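PDB 1PXZ: pectate lyase 1 from Juniperus ashei, which cleaves pectate with low activity by beta-elimination, probably with the help of calcium, and is the major allergen of this juniper's pollen. Local coordinates for residues S257-S263 / N293-S298; K277-R282 / N305-S311; N49-P53 / G132-V136; G105-F109 / L121-C126; V26-S30 / Y321-F327. All blocks are in the same frame, centred on the assembly; numbering follows the deposited sequence.

In the fold
All five contacts belong to one elongated protein built round a parallel beta-helix. Interaction 4 joins strands 108-111 and 122-124 across its interior, and interaction 3, centred about 17 Å from it, braces a loop against strand 132-137. Interactions 1 and 2 lie toward the other end, with centres about 13 Å apart; they alternate along the chain and touch through Trp294, Ser298, Arg282 and Phe309. Between the centres of interactions 2 and 3 the distance is about 45 Å. Interaction 5 joins loops from the two ends of the chain, and the other four are nested within it. Thus 1, 2 and 4 involve strands of the beta-helix, 3 and 5 fasten loops, and the contacts spread along the solenoid.

Interaction 1: residues S257-S263 / N293-S298; sequences SNPTILS and NWVWRS
Trp294 lays its indole against the chain at Asn258, whose CA stands 3.5 Å from the centroid of the five-membered ring, almost on the ring normal, in a CH-pi contact. With CG of Asn258 anti to the backbone N (chi1 -175°), the amide runs back along the indole, the two planes 26° apart. Asn258 has left-handed backbone angles, which asparagine tolerates well. Pro259 CD lies over the same face, nearer the rim. Val295 gives its N-H to a water 2.9 Å from its N, which also meets Thr260 OG1; the Val295 carbonyl accepts from Ile261 N, opening the strand pairing. From here strands 260-263 and 296-298 run parallel, their axes 4.8 Å apart and only 2° from alignment, as expected of successive coils of a parallel beta-helix. Trp296 uses its ring N-H as well as one face: NE1 bonds to Pro259 O at 2.9 Å, coming from above the carbonyl plane, while Ile261 CD1 rests 3.7 Å from the centroid of the six-membered ring. CG1 of Ile261 and CG of Trp296 are both anti to the carbonyl carbon, and the two side chains run alongside each other in the same direction; the flat indole offers this methyl a broad apolar surface. Arg297 N meets Ile261 O at 2.9 Å, and Arg297 O accepts from Ser263 N. The long Arg297 side chain, bent at chi3, sets the guanidinium under Leu262 CD2, which is 3.7 Å from CZ and over the centre of the group. Ser298 is paired with Ser263; both are small enough to lie beside Phe309, and both hydroxyls bond to Asp301 OD2.

Interaction 2: residues K277-R282 / N305-S311; sequences KEVTKR and NGAYFVS
The Tyr308 ring has Glu278 CA over one face, 4.0 Å from its centroid and offset toward the rim, with Val310 CG2 in its plane at the edge. The Glu278 carboxylate is tilted 22° from the ring. On Phe309, the methyl CG2 of Thr280 stands above the ring centre, 3.5 Å from the centroid. The Arg282 guanidinium presents its end to Val310 O, which lies in its plane 2.8 Å from both NH1 and NH2; the two nitrogens approach from one face of the carbonyl, and NH2 also bonds to Ser312 OG. Threonine suits its place because both its branches work. With OG1 between the backbone N and the carbonyl carbon (chi1 39°), that oxygen accepts from Val310 N at 3.1 Å along a nearly straight bond, while giving its proton to Glu278 OE2 at 2.6 Å. The hydroxyl is thus fixed in rotation. Lys277, bent at chi2, reaches back so that NZ bonds to Asn305 O at 2.8 Å; Pro271 O is a second acceptor. A single backbone bridge centres on Glu278 and Tyr308, made by Val279 N to Tyr308 O and Tyr308 N to Lys277 O. The chain at 305-311 runs roughly alongside 277-282 in the same direction, beside strand 280-282, an outermost strand of its parallel sheet toward one end of the parallel beta-helix.

Interaction 3: residues N49-P53 / G132-V136; sequences NPVNP and GDVLV
Leu135 and Pro50 make the one hydrogen bond between the segments: Leu135 N reaches Pro50 O at 2.7 Å, nearly straight at 170°, though tilted 29° out of the carbonyl plane. The acceptor is held in place by a bond within its own loop. Asn49 OD1 takes Val51 N at 3.2 Å in an Asx turn, a task for which the short asparagine amide is well shaped, and Pro50 restricts the backbone at the corner. Side-chain packing lies on two sides of the Leu135-Pro50 bond. Leu135, with CG anti to the backbone N (chi1 -175°), extends CD2 to Pro53 CG at 3.7 Å, the two side chains crossing at about a right angle; the rigid ring gives the methyl a firm surface. On Val51, CG1 packs 3.8 Å from Asp133 CB and close to Asp133 O, so that the aspartate meets the valine through its CB and its backbone carbonyl. Strand 132-137 is paired antiparallel with strand 141-145, while helix 58-63 lies beside both segments, Pro53 touching Arg59 and Tyr60, and Leu135 touching Thr63.

Interaction 4: residues G105-F109 / L121-C126; sequences GPCLF and LHIHGC
Gly105 and Cys126 bring the two backbones together without any hydrogen bond between the segments, Gly105 O receiving a CA-H...O contact from Cys126 CA at 3.3 Å while the touching parts run 128° apart. The firm link is covalent: Cys107 SG and Cys126 SG are bonded at 2.0 Å, with a chi3 of -95°, close to the relaxed right angle of a disulfide. Both sulfurs are anti to their carbonyl carbons, chi1 being -68° at Cys107, and this turns the two CB-SG bonds to meet. Gly125, just before the second cysteine, takes a positive phi that glycine adopts easily and that helps the chain turn away from strand 122-124. Cys107 SG also packs on Ile123 CG2 at 3.7 Å, so that the disulfide is lined by an aliphatic branch. Strands 108-111 and 122-124 belong to different sheets of the parallel beta-helix, and their inward residues meet in its interior. There Leu108 CD1 is 3.8 Å from Ile123 CD1 and 4.1 Å from Leu121 CD1, one methyl touching both partners, the Leu108 side chain lying aslant to each. Ile123 touches Leu168 on the paired strand of the next coil, while Leu108 meets Leu101 across the interior. His122 and His124 alternate with Leu121 and Ile123 and meet the ring of His100 instead. The side chain of Cys126 is about 8 Å from that of Asp173 and about 9 Å from that of Asp149, two probable calcium ligands by comparison with related lyases.

Interaction 5: residues V26-S30 / Y321-F327; sequences VGFGS and YNSNEAF
Phe28 and Tyr321 each hold CG anti to the carbonyl carbon (chi1 -70° in Phe28), and Phe327 holds its CG between the backbone N and the carbonyl carbon (chi1 62°); these choices set three rings round the corner at Gly27. Tyr321 turns its edge to the face of Phe28, with CE1 over the ring centre, centroids 4.8 Å apart and planes at 58°. Val26 CG2 lies over the Phe327 ring, 3.8 Å from its centroid. Gly27 has backbone angles that other residues resist, and its bare CA fits beside Tyr321 CE1 at 3.7 Å. Its N donates to a lone pair of Glu325 O at 2.8 Å, in the carbonyl plane. The Glu325 side chain ties its own loop, OE1 accepting from Asn322 N at 2.9 Å, while OE2 takes a water, 2.6 Å away, that also donates to Phe28 O. In the same loop Asn322 forms an Asx turn by accepting Asn324 N. Tyr321 OH bonds to Thr216 and His239, and Phe28 touches Lys214, which places these loops from the two ends of the chain together against the outside of the parallel beta-helix.

Interaction 1: residues S257-S263 / N293-S298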
# COMPACT_ATOMS: atom_id res chain seq x y z
N SER A 257 2.33 -14.58 -14.65
CA SER A 257 0.95 -15.05 -14.78
C SER A 257 0.01 -13.95 -15.26
O SER A 257 -1.05 -13.71 -14.70
CB SER A 257 0.48 -15.65 -13.45
OG SER A 257 1.33 -16.74 -13.07
N ASN A 258 0.40 -13.28 -16.34
CA ASN A 258 -0.48 -12.42 -17.10
C ASN A 258 -1.22 -11.40 -16.25
O ASN A 258 -2.45 -11.37 -16.26
CB ASN A 258 -1.52 -13.28 -17.83
CG ASN A 258 -2.46 -12.58 -18.78
OD1 ASN A 258 -3.57 -13.06 -19.04
ND2 ASN A 258 -2.12 -11.44 -19.33
N PRO A 259 -0.53 -10.53 -15.55
CA PRO A 259 -1.24 -9.39 -14.94
C PRO A 259 -1.47 -8.36 -16.04
O PRO A 259 -0.73 -8.31 -17.03
CB PRO A 259 -0.24 -8.90 -13.89
CG PRO A 259 1.07 -9.12 -14.58
CD PRO A 259 0.91 -10.46 -15.29
N THR A 260 -2.48 -7.53 -15.84
CA THR A 260 -2.72 -6.34 -16.63
C THR A 260 -2.13 -5.16 -15.87
O THR A 260 -2.55 -4.87 -14.75
CB THR A 260 -4.23 -6.13 -16.90
OG1 THR A 260 -4.66 -7.29 -17.63
CG2 THR A 260 -4.48 -4.89 -17.74
N ILE A 261 -1.17 -4.50 -16.48
CA ILE A 261 -0.48 -3.38 -15.87
C ILE A 261 -0.64 -2.14 -16.73
O ILE A 261 -0.16 -2.09 -17.85
CB ILE A 261 1.01 -3.70 -15.63
CG1 ILE A 261 1.17 -4.94 -14.76
CG2 ILE A 261 1.70 -2.45 -15.10
CD1 ILE A 261 2.59 -5.45 -14.53
N LEU A 262 -1.33 -1.14 -16.18
CA LEU A 262 -1.59 0.12 -16.82
C LEU A 262 -0.76 1.22 -16.16
O LEU A 262 -1.13 1.78 -15.14
CB LEU A 262 -3.09 0.44 -16.81
CG LEU A 262 -3.97 -0.73 -17.32
CD1 LEU A 262 -5.43 -0.30 -17.37
CD2 LEU A 262 -3.51 -1.23 -18.68
N SER A 263 0.39 1.47 -16.80
CA SER A 263 1.31 2.50 -16.34
C SER A 263 0.96 3.83 -17.01
O SER A 263 0.97 3.91 -18.23
CB SER A 263 2.75 2.09 -16.65
OG SER A 263 3.64 3.18 -16.40
N ASN A 293 0.95 -11.66 -25.15
CA ASN A 293 -0.49 -11.48 -24.95
C ASN A 293 -0.76 -10.61 -23.73
O ASN A 293 -1.86 -10.08 -23.59
CB ASN A 293 -1.18 -12.84 -24.80
CG ASN A 293 -1.21 -13.61 -26.12
OD1 ASN A 293 -1.22 -14.85 -26.16
ND2 ASN A 293 -1.25 -12.90 -27.23
N TRP A 294 0.25 -10.47 -22.85
CA TRP A 294 -0.05 -9.71 -21.62
C TRP A 294 -0.26 -8.24 -21.92
O TRP A 294 0.42 -7.60 -22.71
CB TRP A 294 1.11 -9.89 -20.63
CG TRP A 294 1.40 -11.27 -20.19
CD1 TRP A 294 0.80 -12.44 -20.52
CD2 TRP A 294 2.46 -11.61 -19.25
NE1 TRP A 294 1.40 -13.50 -19.86
CE2 TRP A 294 2.42 -13.01 -19.08
CE3 TRP A 294 3.40 -10.84 -18.58
CZ2 TRP A 294 3.31 -13.68 -18.23
CZ3 TRP A 294 4.29 -11.50 -17.73
CH2 TRP A 294 4.24 -12.90 -17.58
N VAL A 295 -1.22 -7.60 -21.28
CA VAL A 295 -1.50 -6.22 -21.66
C VAL A 295 -0.78 -5.32 -20.65
O VAL A 295 -1.27 -5.12 -19.54
CB VAL A 295 -3.00 -5.94 -21.70
CG1 VAL A 295 -3.27 -4.45 -21.86
CG2 VAL A 295 -3.68 -6.71 -22.84
N TRP A 296 0.39 -4.86 -21.06
CA TRP A 296 1.20 -3.96 -20.25
C TRP A 296 1.37 -2.66 -21.01
O TRP A 296 2.12 -2.60 -21.98
CB TRP A 296 2.57 -4.56 -19.91
CG TRP A 296 2.55 -5.73 -18.98
CD1 TRP A 296 1.54 -6.57 -18.67
CD2 TRP A 296 3.68 -6.18 -18.20
NE1 TRP A 296 1.93 -7.51 -17.76
CE2 TRP A 296 3.26 -7.29 -17.46
CE3 TRP A 296 5.01 -5.74 -18.08
CZ2 TRP A 296 4.11 -7.98 -16.60
CZ3 TRP A 296 5.86 -6.43 -17.21
CH2 TRP A 296 5.39 -7.54 -16.49
N ARG A 297 0.68 -1.61 -20.59
CA ARG A 297 0.67 -0.36 -21.32
C ARG A 297 1.39 0.78 -20.58
O ARG A 297 1.34 0.86 -19.35
CB ARG A 297 -0.76 0.11 -21.59
CG ARG A 297 -1.70 -0.97 -22.09
CD ARG A 297 -2.77 -0.34 -22.98
NE ARG A 297 -3.67 0.53 -22.23
CZ ARG A 297 -4.88 0.13 -21.85
NH1 ARG A 297 -5.26 -1.10 -22.18
NH2 ARG A 297 -5.69 0.93 -21.17
N SER A 298 2.05 1.62 -21.38
CA SER A 298 2.70 2.83 -20.86
C SER A 298 2.11 4.05 -21.57
O SER A 298 2.23 4.17 -22.79
CB SER A 298 4.21 2.75 -21.06
OG SER A 298 4.83 4.01 -20.87
O HOH W 1 -2.91 -9.08 -19.45

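Interaction 2: residues K277-R282 / N305-S311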
# COMPACT_ATOMS: atom_id res chain seq x y z
N LYS A 277 18.43 -0.55 -17.26
CA LYS A 277 17.69 0.57 -17.83
C LYS A 277 16.21 0.25 -18.02
O LYS A 277 15.39 1.17 -18.04
CB LYS A 277 18.27 0.94 -19.22
CG LYS A 277 19.72 1.44 -19.14
CD LYS A 277 19.83 2.76 -18.39
CE LYS A 277 21.24 3.37 -18.49
NZ LYS A 277 21.34 4.59 -17.62
N GLU A 278 15.88 -1.02 -18.17
CA GLU A 278 14.50 -1.39 -18.46
C GLU A 278 13.62 -1.29 -17.21
O GLU A 278 13.93 -1.84 -16.16
CB GLU A 278 14.37 -2.82 -19.03
CG GLU A 278 12.96 -2.98 -19.60
CD GLU A 278 12.69 -4.35 -20.17
OE1 GLU A 278 13.67 -5.04 -20.49
OE2 GLU A 278 11.49 -4.72 -20.31
N VAL A 279 12.51 -0.57 -17.34
CA VAL A 279 11.62 -0.35 -16.20
C VAL A 279 10.91 -1.66 -15.86
O VAL A 279 10.74 -1.99 -14.69
CB VAL A 279 10.58 0.71 -16.56
CG1 VAL A 279 9.39 0.69 -15.59
CG2 VAL A 279 11.20 2.11 -16.63
N THR A 280 10.48 -2.37 -16.90
CA THR A 280 9.68 -3.58 -16.87
C THR A 280 10.48 -4.87 -16.80
O THR A 280 11.60 -5.02 -17.29
CB THR A 280 8.84 -3.72 -18.17
OG1 THR A 280 9.63 -3.27 -19.29
CG2 THR A 280 7.60 -2.83 -18.12
N LYS A 281 9.86 -5.86 -16.16
CA LYS A 281 10.40 -7.20 -16.12
C LYS A 281 9.29 -8.25 -16.12
O LYS A 281 8.49 -8.29 -15.19
CB LYS A 281 11.31 -7.44 -14.90
CG LYS A 281 12.09 -8.75 -15.08
CD LYS A 281 13.25 -8.82 -14.10
CE LYS A 281 13.81 -10.24 -14.05
NZ LYS A 281 13.60 -10.87 -12.71
N ARG A 282 9.25 -9.08 -17.16
CA ARG A 282 8.32 -10.20 -17.22
C ARG A 282 8.97 -11.46 -16.67
O ARG A 282 10.08 -11.84 -17.03
CB ARG A 282 7.88 -10.51 -18.66
CG ARG A 282 6.77 -9.60 -19.15
CD ARG A 282 7.34 -8.68 -20.23
NE ARG A 282 6.27 -7.97 -20.93
CZ ARG A 282 6.41 -6.67 -21.19
NH1 ARG A 282 7.53 -6.05 -20.80
NH2 ARG A 282 5.43 -6.05 -21.82
N ASN A 305 17.42 9.42 -17.83
CA ASN A 305 18.66 8.66 -17.74
C ASN A 305 18.57 7.34 -18.47
O ASN A 305 19.18 6.36 -18.03
CB ASN A 305 19.07 8.40 -16.27
CG ASN A 305 20.56 8.13 -16.16
OD1 ASN A 305 21.37 8.82 -16.81
ND2 ASN A 305 21.03 7.17 -15.37
N GLY A 306 17.86 7.29 -19.60
CA GLY A 306 17.93 6.08 -20.42
C GLY A 306 16.90 5.03 -20.08
O GLY A 306 16.87 3.94 -20.66
N ALA A 307 16.02 5.31 -19.14
CA ALA A 307 14.94 4.39 -18.78
C ALA A 307 14.03 4.11 -19.97
O ALA A 307 13.77 5.03 -20.74
CB ALA A 307 14.10 5.00 -17.66
N TYR A 308 13.51 2.89 -20.07
CA TYR A 308 12.46 2.61 -21.04
C TYR A 308 11.53 1.52 -20.55
O TYR A 308 11.91 0.67 -19.73
CB TYR A 308 13.07 2.21 -22.41
CG TYR A 308 13.99 1.01 -22.33
CD1 TYR A 308 15.36 1.18 -22.06
CD2 TYR A 308 13.51 -0.26 -22.50
CE1 TYR A 308 16.15 0.06 -21.99
CE2 TYR A 308 14.31 -1.39 -22.44
CZ TYR A 308 15.64 -1.21 -22.18
OH TYR A 308 16.45 -2.32 -22.10
N PHE A 309 10.31 1.55 -21.09
CA PHE A 309 9.26 0.60 -20.73
C PHE A 309 8.96 -0.27 -21.94
O PHE A 309 8.68 0.28 -23.01
CB PHE A 309 8.03 1.39 -20.30
CG PHE A 309 6.84 0.65 -19.73
CD1 PHE A 309 6.03 -0.18 -20.47
CD2 PHE A 309 6.55 0.83 -18.38
CE1 PHE A 309 4.95 -0.84 -19.92
CE2 PHE A 309 5.47 0.18 -17.81
CZ PHE A 309 4.66 -0.65 -18.57
N VAL A 310 8.99 -1.58 -21.80
CA VAL A 310 8.65 -2.45 -22.93
C VAL A 310 7.17 -2.80 -22.81
O VAL A 310 6.74 -3.56 -21.93
CB VAL A 310 9.54 -3.68 -22.94
CG1 VAL A 310 9.12 -4.65 -24.03
CG2 VAL A 310 11.00 -3.27 -23.15
N SER A 311 6.40 -2.19 -23.70
CA SER A 311 4.95 -2.37 -23.76
C SER A 311 4.53 -3.66 -24.44
O SER A 311 5.29 -4.23 -25.24
CB SER A 311 4.36 -1.20 -24.58
OG SER A 311 4.10 -0.16 -23.65

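Interaction 3: residues N49-P53 / G132-V136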
# COMPACT_ATOMS: atom_id res chain seq x y z
N ASN A 49 -0.25 -6.34 24.70
CA ASN A 49 -0.55 -7.69 25.18
C ASN A 49 -1.35 -8.41 24.09
O ASN A 49 -2.54 -8.17 23.93
CB ASN A 49 -1.32 -7.66 26.50
CG ASN A 49 -1.52 -9.06 27.05
OD1 ASN A 49 -1.52 -10.06 26.32
ND2 ASN A 49 -1.71 -9.17 28.36
N PRO A 50 -0.68 -9.27 23.35
CA PRO A 50 -1.29 -9.91 22.19
C PRO A 50 -2.57 -10.69 22.47
O PRO A 50 -3.43 -10.73 21.58
CB PRO A 50 -0.21 -10.89 21.70
CG PRO A 50 1.02 -10.63 22.47
CD PRO A 50 0.73 -9.64 23.56
N VAL A 51 -2.72 -11.30 23.64
CA VAL A 51 -3.86 -12.18 23.87
C VAL A 51 -4.98 -11.53 24.68
O VAL A 51 -6.09 -12.06 24.81
CB VAL A 51 -3.44 -13.48 24.58
CG1 VAL A 51 -2.56 -14.33 23.67
CG2 VAL A 51 -2.74 -13.17 25.91
N ASN A 52 -4.69 -10.36 25.23
CA ASN A 52 -5.63 -9.70 26.14
C ASN A 52 -5.27 -8.22 26.19
O ASN A 52 -4.82 -7.72 27.22
CB ASN A 52 -5.53 -10.37 27.53
CG ASN A 52 -6.72 -10.09 28.41
OD1 ASN A 52 -7.49 -9.18 28.10
ND2 ASN A 52 -6.94 -10.81 29.51
N PRO A 53 -5.43 -7.52 25.07
CA PRO A 53 -5.04 -6.11 25.00
C PRO A 53 -5.85 -5.22 25.93
O PRO A 53 -7.04 -5.41 26.15
CB PRO A 53 -5.32 -5.73 23.54
CG PRO A 53 -6.30 -6.76 23.06
CD PRO A 53 -5.97 -8.03 23.80
N GLY A 132 2.51 -18.38 17.77
CA GLY A 132 1.99 -18.05 19.10
C GLY A 132 0.52 -17.65 19.05
O GLY A 132 -0.02 -17.47 17.96
N ASP A 133 -0.10 -17.52 20.22
CA ASP A 133 -1.51 -17.10 20.29
C ASP A 133 -1.65 -15.59 20.17
O ASP A 133 -0.82 -14.79 20.64
CB ASP A 133 -2.14 -17.52 21.61
CG ASP A 133 -2.39 -19.01 21.74
OD1 ASP A 133 -2.65 -19.66 20.71
OD2 ASP A 133 -2.31 -19.53 22.88
N VAL A 134 -2.74 -15.16 19.55
CA VAL A 134 -2.99 -13.74 19.36
C VAL A 134 -4.48 -13.44 19.41
O VAL A 134 -5.25 -14.24 18.86
CB VAL A 134 -2.52 -13.23 17.98
CG1 VAL A 134 -2.72 -11.71 17.91
CG2 VAL A 134 -1.08 -13.57 17.65
N LEU A 135 -4.91 -12.34 20.00
CA LEU A 135 -6.29 -11.90 19.86
C LEU A 135 -6.48 -11.35 18.44
O LEU A 135 -6.14 -10.20 18.17
CB LEU A 135 -6.69 -10.87 20.92
CG LEU A 135 -8.19 -10.51 20.84
CD1 LEU A 135 -9.01 -11.40 21.78
CD2 LEU A 135 -8.43 -9.05 21.16
N VAL A 136 -7.03 -12.21 17.59
CA VAL A 136 -7.21 -11.84 16.18
C VAL A 136 -8.18 -10.68 16.12
O VAL A 136 -7.89 -9.64 15.52
CB VAL A 136 -7.67 -13.04 15.33
CG1 VAL A 136 -8.03 -12.59 13.93
CG2 VAL A 136 -6.57 -14.10 15.25

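Interaction 4: residues G105-F109 / L121-C126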
# COMPACT_ATOMS: atom_id res chain seq x y z
N GLY A 105 9.88 -5.72 15.77
CA GLY A 105 8.75 -6.61 15.99
C GLY A 105 7.95 -6.77 14.70
O GLY A 105 8.29 -6.13 13.70
N PRO A 106 6.93 -7.62 14.72
CA PRO A 106 6.01 -7.79 13.60
C PRO A 106 5.14 -6.53 13.45
O PRO A 106 5.11 -5.70 14.33
CB PRO A 106 5.14 -8.98 13.97
CG PRO A 106 5.33 -9.18 15.43
CD PRO A 106 6.61 -8.52 15.85
N CYS A 107 4.46 -6.42 12.30
CA CYS A 107 3.73 -5.19 12.00
C CYS A 107 2.26 -5.46 11.72
O CYS A 107 1.64 -6.19 12.51
CB CYS A 107 4.47 -4.46 10.86
SG CYS A 107 6.08 -3.86 11.48
N LEU A 108 1.70 -4.92 10.65
CA LEU A 108 0.25 -4.85 10.49
C LEU A 108 -0.30 -5.88 9.50
O LEU A 108 0.25 -6.08 8.42
CB LEU A 108 -0.20 -3.47 9.98
CG LEU A 108 0.24 -2.28 10.85
CD1 LEU A 108 -0.22 -0.98 10.22
CD2 LEU A 108 -0.27 -2.45 12.27
N PHE A 109 -1.40 -6.49 9.94
CA PHE A 109 -2.02 -7.59 9.23
C PHE A 109 -3.52 -7.36 9.11
O PHE A 109 -4.18 -6.91 10.04
CB PHE A 109 -1.77 -8.93 9.93
CG PHE A 109 -0.32 -9.40 9.87
CD1 PHE A 109 0.66 -8.80 10.65
CD2 PHE A 109 0.04 -10.43 9.03
CE1 PHE A 109 1.99 -9.18 10.61
CE2 PHE A 109 1.37 -10.83 8.97
CZ PHE A 109 2.33 -10.22 9.75
N LEU A 121 1.51 6.84 8.91
CA LEU A 121 2.34 6.06 9.81
C LEU A 121 3.75 5.87 9.27
O LEU A 121 4.00 5.76 8.07
CB LEU A 121 1.76 4.65 10.03
CG LEU A 121 0.30 4.58 10.45
CD1 LEU A 121 -0.21 3.14 10.44
CD2 LEU A 121 0.15 5.25 11.82
N HIS A 122 4.70 5.81 10.21
CA HIS A 122 6.03 5.33 9.83
C HIS A 122 6.11 3.83 10.12
O HIS A 122 5.83 3.46 11.27
CB HIS A 122 7.12 6.01 10.62
CG HIS A 122 7.17 7.50 10.58
ND1 HIS A 122 8.08 8.15 9.76
CD2 HIS A 122 6.49 8.46 11.25
CE1 HIS A 122 7.93 9.45 9.92
NE2 HIS A 122 6.98 9.67 10.81
N ILE A 123 6.47 2.97 9.19
CA ILE A 123 6.64 1.55 9.55
C ILE A 123 8.00 1.12 9.03
O ILE A 123 8.25 1.27 7.84
CB ILE A 123 5.54 0.64 9.01
CG1 ILE A 123 4.14 1.19 9.28
CG2 ILE A 123 5.70 -0.77 9.56
CD1 ILE A 123 2.99 0.40 8.69
N HIS A 124 8.86 0.63 9.91
CA HIS A 124 10.17 0.16 9.47
C HIS A 124 10.75 -0.83 10.47
O HIS A 124 10.29 -0.83 11.61
CB HIS A 124 11.11 1.35 9.30
CG HIS A 124 11.17 2.19 10.54
ND1 HIS A 124 11.88 1.76 11.64
CD2 HIS A 124 10.64 3.38 10.86
CE1 HIS A 124 11.78 2.67 12.60
NE2 HIS A 124 11.03 3.65 12.15
N GLY A 125 11.69 -1.63 10.01
CA GLY A 125 12.30 -2.66 10.83
C GLY A 125 11.35 -3.79 11.17
O GLY A 125 11.57 -4.46 12.19
N CYS A 126 10.31 -4.06 10.37
CA CYS A 126 9.44 -5.17 10.71
C CYS A 126 10.18 -6.49 10.61
O CYS A 126 11.03 -6.69 9.74
CB CYS A 126 8.20 -5.22 9.81
SG CYS A 126 7.28 -3.65 9.84

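Interaction 5: residues V26-S30 / Y321-F327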
# COMPACT_ATOMS: atom_id res chain seq x y z
N VAL A 26 -9.51 7.88 -4.09
CA VAL A 26 -9.71 7.72 -5.53
C VAL A 26 -9.23 6.32 -5.93
O VAL A 26 -8.56 5.63 -5.15
CB VAL A 26 -9.03 8.78 -6.42
CG1 VAL A 26 -9.51 10.18 -6.01
CG2 VAL A 26 -7.52 8.72 -6.36
N GLY A 27 -9.58 5.89 -7.15
CA GLY A 27 -9.08 4.58 -7.56
C GLY A 27 -9.95 3.46 -7.02
O GLY A 27 -11.05 3.73 -6.53
N PHE A 28 -9.44 2.25 -7.12
CA PHE A 28 -10.25 1.11 -6.76
C PHE A 28 -10.57 1.05 -5.27
O PHE A 28 -11.54 0.38 -4.91
CB PHE A 28 -9.54 -0.17 -7.20
CG PHE A 28 -9.50 -0.35 -8.72
CD1 PHE A 28 -10.67 -0.39 -9.44
CD2 PHE A 28 -8.29 -0.47 -9.37
CE1 PHE A 28 -10.67 -0.54 -10.82
CE2 PHE A 28 -8.27 -0.63 -10.75
CZ PHE A 28 -9.44 -0.66 -11.46
N GLY A 29 -9.78 1.71 -4.41
CA GLY A 29 -10.19 1.66 -3.00
C GLY A 29 -11.04 2.86 -2.63
O GLY A 29 -11.12 3.23 -1.45
N SER A 30 -11.70 3.51 -3.59
CA SER A 30 -12.41 4.74 -3.27
C SER A 30 -13.59 4.56 -2.32
O SER A 30 -14.00 5.56 -1.71
CB SER A 30 -12.96 5.44 -4.54
OG SER A 30 -14.06 4.65 -4.99
N TYR A 321 -12.37 2.66 -14.42
CA TYR A 321 -12.99 3.25 -13.24
C TYR A 321 -14.43 3.71 -13.47
O TYR A 321 -14.71 4.24 -14.54
CB TYR A 321 -12.22 4.50 -12.82
CG TYR A 321 -10.83 4.25 -12.27
CD1 TYR A 321 -10.61 3.22 -11.37
CD2 TYR A 321 -9.76 5.04 -12.67
CE1 TYR A 321 -9.34 2.97 -10.86
CE2 TYR A 321 -8.49 4.80 -12.16
CZ TYR A 321 -8.29 3.77 -11.26
OH TYR A 321 -7.02 3.52 -10.75
N ASN A 322 -15.30 3.58 -12.49
CA ASN A 322 -16.63 4.21 -12.52
C ASN A 322 -16.54 5.63 -11.99
O ASN A 322 -15.48 6.15 -11.64
CB ASN A 322 -17.64 3.37 -11.74
CG ASN A 322 -17.42 3.34 -10.24
OD1 ASN A 322 -17.05 4.31 -9.60
ND2 ASN A 322 -17.65 2.19 -9.61
N SER A 323 -17.68 6.32 -11.88
CA SER A 323 -17.65 7.72 -11.52
C SER A 323 -17.18 7.93 -10.07
O SER A 323 -16.72 9.02 -9.73
CB SER A 323 -19.05 8.36 -11.66
OG SER A 323 -19.48 8.44 -13.00
N ASN A 324 -17.34 6.89 -9.25
CA ASN A 324 -16.91 7.07 -7.85
C ASN A 324 -15.41 6.87 -7.69
O ASN A 324 -14.86 7.20 -6.63
CB ASN A 324 -17.67 6.12 -6.94
CG ASN A 324 -19.17 6.42 -6.84
OD1 ASN A 324 -19.93 5.47 -6.98
ND2 ASN A 324 -19.51 7.66 -6.58
N GLU A 325 -14.73 6.35 -8.71
CA GLU A 325 -13.33 5.95 -8.66
C GLU A 325 -12.40 6.82 -9.50
O GLU A 325 -11.22 6.94 -9.16
CB GLU A 325 -13.15 4.50 -9.14
CG GLU A 325 -13.83 3.42 -8.31
CD GLU A 325 -14.06 2.13 -9.05
OE1 GLU A 325 -14.11 2.06 -10.31
OE2 GLU A 325 -14.22 1.10 -8.35
N ALA A 326 -12.90 7.38 -10.59
CA ALA A 326 -12.09 8.02 -11.61
C ALA A 326 -11.35 9.22 -11.06
O ALA A 326 -11.88 9.93 -10.20
CB ALA A 326 -12.97 8.47 -12.79
N PHE A 327 -10.15 9.48 -11.57
CA PHE A 327 -9.46 10.70 -11.21
C PHE A 327 -8.48 11.10 -12.31
O PHE A 327 -8.08 10.27 -13.12
CB PHE A 327 -8.69 10.49 -9.91
CG PHE A 327 -7.61 9.42 -10.01
CD1 PHE A 327 -7.94 8.08 -9.94
CD2 PHE A 327 -6.29 9.78 -10.17
CE1 PHE A 327 -6.97 7.09 -10.02
CE2 PHE A 327 -5.29 8.81 -10.23
CZ PHE A 327 -5.64 7.47 -10.14
O HOH W 2 -13.90 -0.32 -6.19
O HOH W 3 -15.15 2.47 -5.41